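Local atomic coordinates of transcriptional regulator, LYSR family (Neisseria meningitidis, PDB entry 4AB5), a protein that probably binds DNA as a MetR-like, LysR-family transcription factor of methionine biosynthesis, here represented by its regulatory domain. Residues V83-P88 with Q145-R150; E106-Y111 with I130-R135. One frame throughout, in Å; residues are numbered along the deposited sequence.

Contact 1 of 2, residues V83-P88 with Q145-R150; sequences VGICAP and QLVASR
Val-147, near the C-terminal end of helix 140-148, packs against the end of strand 72-86 with both methyl groups. Its CG1, anti to the backbone N (chi1 174°), lies against the strand's backbone, 3.5 Å from Cys-86 CA, while CG2 reaches Ile-85 CD1 at 3.8 Å. With CG1 between its backbone N and carbonyl carbon and CD1 extended beyond it (chi2 155°), the end of Ile-85 comes nearer the helix than its root and crosses the valine at about a right angle. The valine's branching lets one methyl meet backbone and the other meet Ile-85.

Polar matching comes through the carbonyl of the same valine. A water accepts the N-H of Ala-87 and donates to Val-147 O at 2.7 Å; that oxygen also receives Arg-150 N at 2.9 Å, so the carbonyl of Val-147 has two donors.

Ala-148 offers chiefly its carbonyl, with O 3.7 Å from Ala-87 CB. Ala-87 suits its place: its single methyl faces the helix end and meets the carbonyl oxygens of Val-147 and Ala-148. Ser-149 then folds its hydroxyl back to donate to Gln-145 O at 2.7 Å. Arg-150, with positive phi (62°), is the C-prime residue of the Schellman motif ending the helix, and its CG rests 3.6 Å from Ala-87 CB.

Ala-154 of strand 154-157 touches both Ile-85 and Val-147, and Val-161 of helix 158-166 adds to Ile-85. Strands 154-157 and 171-189 flank strand 72-86, while Arg-31 of the second subunit hydrogen-bonds Gln-145 OE1 beside the helix.

Contact 2 of 2, residues E106-Y111 with I130-R135; sequences ETLITY and INPPRR
Leu-108 and Arg-134 are paired as neighbours on two short parallel strands, and Ile-109 with Arg-135 follows. Leu-108 N donates to Pro-133 O in a nearly straight bond of 2.7 Å, its O receives Arg-135 N at 2.9 Å, and Thr-110 N donates to Arg-135 O at 3.1 Å; a further backbone bond, Thr-110 with Ser-137, carries the pairing on. Proline, lacking an N-H, can still serve here because only its carbonyl is used.

On one face Leu-108 and Arg-134 run side by side, pointing the same way: Leu-108 CB meets Arg-134 CD at 4.0 Å, and Leu-108 CD2 lies over one face of the Arg-134 guanidinium. On the other, Arg-135 CB touches both Thr-107 CG2 and Ile-109 CG1, each 3.8 Å away. Only the root of this side chain packs here; its guanidinium leads away to a salt bridge, through NH2, with Asp-40 of the second subunit.

Farther out, Arg-134 bends at chi2 (-73°) and chi3, bringing NH1 back to Pro-132 O at 2.6 Å, in plane and on a lone pair. A salt bridge from NH2 to Asp-115 and a weak bond from NE to a water that donates to Thr-110 OG1 also hold the group. Leu-120 and Leu-125 of helix 119-125 pack on Leu-108. Strand 108-110, that helix and strand 134-136 form a beta-alpha-beta unit, consistent with the periplasmic-binding-protein-like fold of LysR regulatory domains.

Helix 140-148 joins the two contacts: it follows strand 134-136 directly, and Val-147, which packs on the strand end in contact 1, also places CG2 3.7 Å from Ile-109 CD1 of contact 2. Contact 1 is the more buried and depends on apolar methyl groups and one bridging water to set a helix against a strand. Contact 2, partly buried, instead zips two strands through direct backbone bonds, with the arginines of the pairing strand spending their charges on partners beyond it. Contact 2 is nested along the chain within the loop closed by contact 1. Both also border the second subunit, through Gln-145 in one and Arg-135 in the other.

Contact 1 of 2, residues V83-P88 with Q145-R150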
ATOM      1  N   VAL B  83      -1.911  17.840  -6.264  1.00 41.03           N
ATOM      2  CA  VAL B  83      -3.093  18.110  -7.079  1.00 39.70           C
ATOM      3  C   VAL B  83      -4.332  17.563  -6.407  1.00 42.95           C
ATOM      4  O   VAL B  83      -4.262  16.546  -5.708  1.00 42.15           O
ATOM      5  CB  VAL B  83      -2.958  17.648  -8.561  1.00 42.72           C
ATOM      6  CG1 VAL B  83      -1.838  18.401  -9.278  1.00 43.68           C
ATOM      7  CG2 VAL B  83      -2.767  16.133  -8.680  1.00 41.14           C
ATOM      8  N   GLY B  84      -5.445  18.261  -6.607  1.00 39.02           N
ATOM      9  CA  GLY B  84      -6.742  17.847  -6.103  1.00 37.45           C
ATOM     10  C   GLY B  84      -7.356  16.895  -7.107  1.00 40.16           C
ATOM     11  O   GLY B  84      -7.263  17.126  -8.314  1.00 38.91           O
ATOM     12  N   ILE B  85      -7.928  15.783  -6.627  1.00 36.32           N
ATOM     13  CA  ILE B  85      -8.586  14.805  -7.491  1.00 34.88           C
ATOM     14  C   ILE B  85     -10.041  14.628  -7.138  1.00 34.67           C
ATOM     15  O   ILE B  85     -10.394  14.573  -5.957  1.00 32.75           O
ATOM     16  CB  ILE B  85      -7.834  13.447  -7.636  1.00 38.20           C
ATOM     17  CG1 ILE B  85      -7.638  12.716  -6.277  1.00 38.66           C
ATOM     18  CG2 ILE B  85      -6.513  13.638  -8.383  1.00 39.26           C
ATOM     19  CD1 ILE B  85      -7.470  11.182  -6.360  1.00 41.67           C
ATOM     20  N   CYS B  86     -10.885  14.570  -8.167  1.00 30.96           N
ATOM     21  CA  CYS B  86     -12.326  14.326  -8.063  1.00 30.65           C
ATOM     22  C   CYS B  86     -12.756  13.449  -9.247  1.00 35.06           C
ATOM     23  O   CYS B  86     -11.982  13.272 -10.185  1.00 35.15           O
ATOM     24  CB  CYS B  86     -13.122  15.630  -7.990  1.00 31.71           C
ATOM     25  SG  CYS B  86     -13.181  16.564  -9.540  1.00 36.50           S
ATOM     26  N   ALA B  87     -13.963  12.880  -9.200  1.00 32.60           N
ATOM     27  CA  ALA B  87     -14.483  12.059 -10.293  1.00 32.47           C
ATOM     28  C   ALA B  87     -14.799  12.990 -11.475  1.00 38.57           C
ATOM     29  O   ALA B  87     -15.107  14.161 -11.233  1.00 38.35           O
ATOM     30  CB  ALA B  87     -15.742  11.330  -9.850  1.00 32.51           C
ATOM     31  N   PRO B  88     -14.721  12.530 -12.752  1.00 36.09           N
ATOM     32  CA  PRO B  88     -15.018  13.436 -13.881  1.00 37.10           C
ATOM     33  C   PRO B  88     -16.393  14.126 -13.838  1.00 43.05           C
ATOM     34  O   PRO B  88     -16.527  15.231 -14.350  1.00 43.08           O
ATOM     35  CB  PRO B  88     -14.873  12.527 -15.104  1.00 38.52           C
ATOM     36  CG  PRO B  88     -13.959  11.440 -14.656  1.00 41.79           C
ATOM     37  CD  PRO B  88     -14.351  11.185 -13.239  1.00 36.78           C
ATOM     38  N   GLN B 145     -10.057   4.803  -6.286  1.00 21.79           N
ATOM     39  CA  GLN B 145     -11.353   4.147  -6.566  1.00 21.02           C
ATOM     40  C   GLN B 145     -12.510   4.754  -5.794  1.00 23.56           C
ATOM     41  O   GLN B 145     -13.611   4.814  -6.314  1.00 22.36           O
ATOM     42  CB  GLN B 145     -11.297   2.625  -6.385  1.00 22.04           C
ATOM     43  CG  GLN B 145     -10.411   1.897  -7.397  1.00 25.70           C
ATOM     44  CD  GLN B 145     -10.730   2.187  -8.846  1.00 38.58           C
ATOM     45  OE1 GLN B 145     -11.886   2.271  -9.258  1.00 29.56           O
ATOM     46  NE2 GLN B 145      -9.698   2.309  -9.658  1.00 33.83           N
ATOM     47  N   LEU B 146     -12.244   5.235  -4.568  1.00 21.74           N
ATOM     48  CA  LEU B 146     -13.219   5.909  -3.718  1.00 22.70           C
ATOM     49  C   LEU B 146     -13.548   7.294  -4.301  1.00 27.81           C
ATOM     50  O   LEU B 146     -14.723   7.673  -4.362  1.00 27.06           O
ATOM     51  CB  LEU B 146     -12.687   6.034  -2.281  1.00 23.18           C
ATOM     52  CG  LEU B 146     -12.737   4.781  -1.409  1.00 27.31           C
ATOM     53  CD1 LEU B 146     -12.025   5.025  -0.110  1.00 27.42           C
ATOM     54  CD2 LEU B 146     -14.163   4.329  -1.147  1.00 31.00           C
ATOM     55  N   VAL B 147     -12.513   8.019  -4.776  1.00 25.39           N
ATOM     56  CA  VAL B 147     -12.672   9.327  -5.421  1.00 26.48           C
ATOM     57  C   VAL B 147     -13.513   9.157  -6.719  1.00 31.03           C
ATOM     58  O   VAL B 147     -14.508   9.860  -6.898  1.00 31.58           O
ATOM     59  CB  VAL B 147     -11.308  10.059  -5.649  1.00 30.63           C
ATOM     60  CG1 VAL B 147     -11.493  11.336  -6.451  1.00 30.58           C
ATOM     61  CG2 VAL B 147     -10.620  10.385  -4.324  1.00 30.73           C
ATOM     62  N   ALA B 148     -13.147   8.169  -7.565  1.00 26.95           N
ATOM     63  CA  ALA B 148     -13.814   7.832  -8.835  1.00 25.46           C
ATOM     64  C   ALA B 148     -15.290   7.447  -8.675  1.00 28.86           C
ATOM     65  O   ALA B 148     -16.091   7.668  -9.590  1.00 28.45           O
ATOM     66  CB  ALA B 148     -13.058   6.717  -9.536  1.00 25.19           C
ATOM     67  N   SER B 149     -15.642   6.867  -7.514  1.00 24.96           N
ATOM     68  CA  SER B 149     -17.003   6.429  -7.168  1.00 23.60           C
ATOM     69  C   SER B 149     -17.797   7.564  -6.488  1.00 27.37           C
ATOM     70  O   SER B 149     -18.901   7.328  -5.987  1.00 27.25           O
ATOM     71  CB  SER B 149     -16.945   5.196  -6.272  1.00 25.65           C
ATOM     72  OG  SER B 149     -16.206   4.149  -6.887  1.00 35.30           O
ATOM     73  N   ARG B 150     -17.230   8.800  -6.499  1.00 24.37           N
ATOM     74  CA  ARG B 150     -17.788  10.029  -5.913  1.00 25.10           C
ATOM     75  C   ARG B 150     -17.982   9.940  -4.396  1.00 27.62           C
ATOM     76  O   ARG B 150     -18.869  10.589  -3.842  1.00 27.00           O
ATOM     77  CB  ARG B 150     -19.061  10.499  -6.658  1.00 28.45           C
ATOM     78  CG  ARG B 150     -18.775  11.158  -8.002  1.00 43.72           C
ATOM     79  CD  ARG B 150     -20.005  11.767  -8.649  1.00 65.07           C
ATOM     80  NE  ARG B 150     -20.485  12.951  -7.924  1.00 80.31           N
ATOM     81  CZ  ARG B 150     -21.480  13.735  -8.329  1.00 97.27           C
ATOM     82  NH1 ARG B 150     -22.113  13.484  -9.467  1.00 87.71           N
ATOM     83  NH2 ARG B 150     -21.850  14.775  -7.596  1.00 85.21           N
TER
HETATM   84  O   HOH W   1     -15.220  12.455  -6.457  1.00 16.65           O

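Contact 2 of 2, residues E106-Y111 with I130-R135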
ATOM      1  N   GLU B 106     -17.368  18.910   1.043  1.00 44.18           N
ATOM      2  CA  GLU B 106     -16.800  17.663   0.544  1.00 42.63           C
ATOM      3  C   GLU B 106     -16.129  16.772   1.586  1.00 45.13           C
ATOM      4  O   GLU B 106     -15.498  17.276   2.511  1.00 46.60           O
ATOM      5  CB  GLU B 106     -15.798  17.982  -0.583  1.00 44.01           C
ATOM      6  CG  GLU B 106     -16.372  18.053  -1.998  1.00 55.89           C
ATOM      7  CD  GLU B 106     -17.348  19.149  -2.357  1.00 76.99           C
ATOM      8  OE1 GLU B 106     -16.906  20.313  -2.487  1.00 84.50           O
ATOM      9  OE2 GLU B 106     -18.523  18.825  -2.647  1.00 65.98           O
ATOM     10  N   THR B 107     -16.210  15.435   1.378  1.00 38.03           N
ATOM     11  CA  THR B 107     -15.543  14.406   2.185  1.00 35.85           C
ATOM     12  C   THR B 107     -14.104  14.339   1.657  1.00 38.29           C
ATOM     13  O   THR B 107     -13.904  14.230   0.448  1.00 38.72           O
ATOM     14  CB  THR B 107     -16.297  13.043   2.063  1.00 34.84           C
ATOM     15  OG1 THR B 107     -17.534  13.121   2.771  1.00 33.24           O
ATOM     16  CG2 THR B 107     -15.497  11.856   2.603  1.00 27.00           C
ATOM     17  N   LEU B 108     -13.110  14.424   2.547  1.00 33.83           N
ATOM     18  CA  LEU B 108     -11.704  14.369   2.167  1.00 32.91           C
ATOM     19  C   LEU B 108     -11.124  12.972   2.425  1.00 36.03           C
ATOM     20  O   LEU B 108     -11.199  12.466   3.546  1.00 35.35           O
ATOM     21  CB  LEU B 108     -10.894  15.474   2.894  1.00 33.71           C
ATOM     22  CG  LEU B 108      -9.422  15.702   2.446  1.00 36.94           C
ATOM     23  CD1 LEU B 108      -9.331  16.188   0.996  1.00 36.45           C
ATOM     24  CD2 LEU B 108      -8.726  16.678   3.360  1.00 35.91           C
ATOM     25  N   ILE B 109     -10.579  12.341   1.376  1.00 32.34           N
ATOM     26  CA  ILE B 109      -9.952  11.019   1.475  1.00 31.45           C
ATOM     27  C   ILE B 109      -8.442  11.190   1.615  1.00 36.13           C
ATOM     28  O   ILE B 109      -7.812  11.836   0.780  1.00 35.63           O
ATOM     29  CB  ILE B 109     -10.393  10.028   0.361  1.00 33.19           C
ATOM     30  CG1 ILE B 109     -11.930  10.068   0.180  1.00 32.99           C
ATOM     31  CG2 ILE B 109      -9.909   8.596   0.680  1.00 32.41           C
ATOM     32  CD1 ILE B 109     -12.406   9.660  -1.133  1.00 39.99           C
ATOM     33  N   THR B 110      -7.891  10.719   2.749  1.00 34.00           N
ATOM     34  CA  THR B 110      -6.472  10.847   3.103  1.00 34.17           C
ATOM     35  C   THR B 110      -5.917   9.520   3.633  1.00 36.78           C
ATOM     36  O   THR B 110      -6.671   8.565   3.835  1.00 34.55           O
ATOM     37  CB  THR B 110      -6.289  11.922   4.226  1.00 45.45           C
ATOM     38  OG1 THR B 110      -6.688  11.391   5.493  1.00 47.89           O
ATOM     39  CG2 THR B 110      -7.021  13.235   3.957  1.00 44.37           C
ATOM     40  N   TYR B 111      -4.604   9.496   3.938  1.00 34.80           N
ATOM     41  CA  TYR B 111      -3.942   8.367   4.593  1.00 34.29           C
ATOM     42  C   TYR B 111      -4.303   8.441   6.089  1.00 39.52           C
ATOM     43  O   TYR B 111      -4.612   9.540   6.566  1.00 37.88           O
ATOM     44  CB  TYR B 111      -2.424   8.392   4.360  1.00 34.42           C
ATOM     45  CG  TYR B 111      -2.071   8.286   2.896  1.00 33.95           C
ATOM     46  CD1 TYR B 111      -2.253   7.095   2.198  1.00 34.88           C
ATOM     47  CD2 TYR B 111      -1.613   9.393   2.186  1.00 34.78           C
ATOM     48  CE1 TYR B 111      -1.953   6.998   0.838  1.00 35.23           C
ATOM     49  CE2 TYR B 111      -1.316   9.309   0.822  1.00 35.31           C
ATOM     50  CZ  TYR B 111      -1.488   8.108   0.154  1.00 43.22           C
ATOM     51  OH  TYR B 111      -1.198   8.015  -1.186  1.00 47.07           O
ATOM     52  N   ILE B 130     -10.806  25.236   8.398  1.00 45.50           N
ATOM     53  CA  ILE B 130     -11.596  24.306   7.601  1.00 43.02           C
ATOM     54  C   ILE B 130     -11.182  22.874   7.974  1.00 46.41           C
ATOM     55  O   ILE B 130     -10.024  22.504   7.827  1.00 45.65           O
ATOM     56  CB  ILE B 130     -11.479  24.611   6.076  1.00 44.51           C
ATOM     57  CG1 ILE B 130     -12.136  25.975   5.738  1.00 44.95           C
ATOM     58  CG2 ILE B 130     -12.072  23.468   5.225  1.00 42.84           C
ATOM     59  CD1 ILE B 130     -11.565  26.720   4.557  1.00 45.24           C
ATOM     60  N   ASN B 131     -12.129  22.094   8.497  1.00 43.23           N
ATOM     61  CA  ASN B 131     -11.938  20.697   8.882  1.00 41.94           C
ATOM     62  C   ASN B 131     -13.079  19.881   8.223  1.00 44.93           C
ATOM     63  O   ASN B 131     -14.120  19.637   8.850  1.00 44.38           O
ATOM     64  CB  ASN B 131     -11.920  20.555  10.416  1.00 42.11           C
ATOM     65  CG  ASN B 131     -11.698  19.157  10.964  1.00 56.52           C
ATOM     66  OD1 ASN B 131     -11.331  18.215  10.259  1.00 47.04           O
ATOM     67  ND2 ASN B 131     -11.878  19.003  12.269  1.00 45.97           N
ATOM     68  N   PRO B 132     -12.920  19.507   6.934  1.00 41.15           N
ATOM     69  CA  PRO B 132     -13.987  18.757   6.248  1.00 40.90           C
ATOM     70  C   PRO B 132     -14.180  17.319   6.761  1.00 44.37           C
ATOM     71  O   PRO B 132     -13.268  16.805   7.415  1.00 44.35           O
ATOM     72  CB  PRO B 132     -13.521  18.759   4.785  1.00 41.81           C
ATOM     73  CG  PRO B 132     -12.059  18.871   4.855  1.00 45.96           C
ATOM     74  CD  PRO B 132     -11.774  19.751   6.031  1.00 42.71           C
ATOM     75  N   PRO B 133     -15.331  16.639   6.470  1.00 39.54           N
ATOM     76  CA  PRO B 133     -15.481  15.225   6.888  1.00 38.36           C
ATOM     77  C   PRO B 133     -14.389  14.377   6.241  1.00 39.03           C
ATOM     78  O   PRO B 133     -13.985  14.647   5.113  1.00 36.60           O
ATOM     79  CB  PRO B 133     -16.863  14.822   6.353  1.00 39.62           C
ATOM     80  CG  PRO B 133     -17.552  16.095   6.060  1.00 44.95           C
ATOM     81  CD  PRO B 133     -16.506  17.088   5.699  1.00 40.91           C
ATOM     82  N   ARG B 134     -13.865  13.404   6.987  1.00 35.78           N
ATOM     83  CA  ARG B 134     -12.757  12.592   6.526  1.00 34.62           C
ATOM     84  C   ARG B 134     -13.126  11.152   6.309  1.00 39.55           C
ATOM     85  O   ARG B 134     -14.031  10.622   6.955  1.00 39.07           O
ATOM     86  CB  ARG B 134     -11.551  12.706   7.484  1.00 31.90           C
ATOM     87  CG  ARG B 134     -11.175  14.124   7.907  1.00 30.20           C
ATOM     88  CD  ARG B 134     -10.503  14.923   6.808  1.00 37.81           C
ATOM     89  NE  ARG B 134      -9.404  15.742   7.331  1.00 51.48           N
ATOM     90  CZ  ARG B 134      -9.566  16.948   7.853  1.00 71.00           C
ATOM     91  NH1 ARG B 134     -10.774  17.481   7.943  1.00 70.43           N
ATOM     92  NH2 ARG B 134      -8.524  17.628   8.297  1.00 58.83           N
ATOM     93  N   ARG B 135     -12.387  10.527   5.394  1.00 36.44           N
ATOM     94  CA  ARG B 135     -12.442   9.129   4.985  1.00 35.35           C
ATOM     95  C   ARG B 135     -10.960   8.726   4.883  1.00 36.38           C
ATOM     96  O   ARG B 135     -10.146   9.548   4.455  1.00 34.38           O
ATOM     97  CB  ARG B 135     -13.163   9.021   3.636  1.00 37.36           C
ATOM     98  CG  ARG B 135     -13.492   7.603   3.195  1.00 52.09           C
ATOM     99  CD  ARG B 135     -14.863   7.143   3.646  1.00 58.75           C
ATOM    100  NE  ARG B 135     -15.014   5.703   3.421  1.00 58.90           N
ATOM    101  CZ  ARG B 135     -15.747   5.156   2.457  1.00 62.44           C
ATOM    102  NH1 ARG B 135     -16.456   5.921   1.633  1.00 40.99           N
ATOM    103  NH2 ARG B 135     -15.806   3.839   2.330  1.00 47.83           N
TER
HETATM  104  O   HOH W   2      -7.922  13.063   7.704  1.00 36.98           O